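PDB 3E0R: C3-degrading proteinase (CppA protein) from Streptococcus pneumoniae, which probably degrades complement C3 and so helps the bacterium evade complement, with two glyoxalase-like sequence regions. Local coordinates for residues M34-L37 with F43-L46. Numbering follows the deposited sequence.
Sequences MKAL and FLSL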
loop_
_atom_site.group_PDB
_atom_site.type_symbol
_atom_site.label_atom_id
_atom_site.label_comp_id
_atom_site.label_asym_id
_atom_site.label_seq_id
_atom_site.Cartn_x
_atom_site.Cartn_y
_atom_site.Cartn_z
HETATM N N MSE A 34 -7.663 -5.356 -9.181
HETATM C CA MSE A 34 -6.335 -4.924 -9.683
HETATM C C MSE A 34 -5.771 -5.805 -10.824
HETATM O O MSE A 34 -6.090 -6.968 -10.971
HETATM C CB MSE A 34 -5.310 -4.879 -8.537
HETATM C CG MSE A 34 -5.777 -4.029 -7.342
HETATM SE SE MSE A 34 -4.358 -3.679 -6.065
HETATM C CE MSE A 34 -5.352 -2.680 -4.662
ATOM N N LYS A 35 -4.884 -5.214 -11.593
ATOM C CA LYS A 35 -4.224 -5.802 -12.716
ATOM C C LYS A 35 -2.751 -6.202 -12.403
ATOM O O LYS A 35 -1.995 -5.438 -11.819
ATOM C CB LYS A 35 -4.249 -4.753 -13.825
ATOM C CG LYS A 35 -3.784 -5.234 -15.180
ATOM C CD LYS A 35 -3.844 -4.101 -16.219
ATOM C CE LYS A 35 -3.333 -4.542 -17.629
ATOM N NZ LYS A 35 -3.965 -5.792 -18.121
ATOM N N ALA A 36 -2.353 -7.402 -12.831
ATOM C CA ALA A 36 -1.000 -7.897 -12.667
ATOM C C ALA A 36 -0.253 -7.280 -13.792
ATOM O O ALA A 36 -0.648 -7.452 -14.961
ATOM C CB ALA A 36 -0.955 -9.447 -12.795
ATOM N N LEU A 37 0.808 -6.567 -13.474
ATOM C CA LEU A 37 1.540 -5.869 -14.480
ATOM C C LEU A 37 2.749 -6.679 -14.921
ATOM O O LEU A 37 3.054 -6.809 -16.084
ATOM C CB LEU A 37 1.959 -4.524 -13.910
ATOM C CG LEU A 37 0.851 -3.667 -13.311
ATOM C CD1 LEU A 37 1.487 -2.477 -12.747
ATOM C CD2 LEU A 37 -0.192 -3.306 -14.346
ATOM N N PHE A 43 8.104 -11.417 -6.982
ATOM C CA PHE A 43 7.003 -10.503 -6.742
ATOM C C PHE A 43 5.973 -10.256 -7.870
ATOM O O PHE A 43 6.195 -10.390 -9.084
ATOM C CB PHE A 43 7.526 -9.151 -6.175
ATOM C CG PHE A 43 8.355 -8.322 -7.139
ATOM C CD1 PHE A 43 7.835 -7.891 -8.382
ATOM C CD2 PHE A 43 9.627 -7.893 -6.772
ATOM C CE1 PHE A 43 8.584 -7.101 -9.255
ATOM C CE2 PHE A 43 10.396 -7.078 -7.653
ATOM C CZ PHE A 43 9.869 -6.684 -8.886
ATOM N N LEU A 44 4.828 -9.849 -7.373
ATOM C CA LEU A 44 3.723 -9.437 -8.141
ATOM C C LEU A 44 3.640 -7.879 -8.127
ATOM O O LEU A 44 3.572 -7.188 -7.064
ATOM C CB LEU A 44 2.504 -10.138 -7.547
ATOM C CG LEU A 44 1.132 -9.837 -8.137
ATOM C CD1 LEU A 44 1.033 -10.198 -9.623
ATOM C CD2 LEU A 44 0.089 -10.544 -7.274
ATOM N N SER A 45 3.681 -7.349 -9.334
ATOM C CA SER A 45 3.568 -5.938 -9.596
ATOM C C SER A 45 2.112 -5.721 -9.877
ATOM O O SER A 45 1.624 -6.279 -10.817
ATOM C CB SER A 45 4.419 -5.571 -10.842
ATOM O OG SER A 45 4.478 -4.177 -11.075
ATOM N N LEU A 46 1.417 -4.941 -9.031
ATOM C CA LEU A 46 -0.002 -4.630 -9.207
ATOM C C LEU A 46 -0.253 -3.142 -9.549
ATOM O O LEU A 46 0.418 -2.242 -9.068
ATOM C CB LEU A 46 -0.833 -5.012 -7.955
ATOM C CG LEU A 46 -0.740 -6.471 -7.451
ATOM C CD1 LEU A 46 -1.069 -6.515 -5.957
ATOM C CD2 LEU A 46 -1.680 -7.356 -8.319
#
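The carbonyl oxygen of Ser45 is gripped from the neighbouring strand by Leu37 N, in a nearly straight hydrogen bond of 2.8 Å (175° at the hydrogen). A weaker CA-H...O contact reaches the same oxygen from Ala36 CA, at 3.6 Å. In the same way, Lys35 O accepts a CA-H...O contact from Leu46 CA at 3.4 Å. The two CA-H contacts belong to the antiparallel, non-hydrogen-bonded pair Ala36-Leu46 of a hairpin whose strand 35-39 is the outermost of the sheet in this chain; the Leu37 N bond lies beside that pair.

Ala36, Leu44 and Leu46 share one face, where helix 21-31 packs on the two leucines. Small Ala36 lets Leu44 extend a branch across, CD1 lying 3.8 Å from Ala36 CB; Leu44 CG, anti to the backbone N (chi1 177°), sets that reach. Selenomethionine Met34 brings its SE to 4.2 Å from Leu46 CB.

On the face opposite Ala36 and Leu46, Leu37 lies alongside Ser45, with CB and CD1 each 3.8 Å from OG. The short serine side chain lets the branched leucine lie close against it, and its hydroxyl is hydrogen-bonded to Glu53 of the next strand. The hairpin thus joins backbone polar groups paired between the strands to a largely apolar side packed on helix 21-31, while the buried hydroxyl is satisfied by a carboxylate.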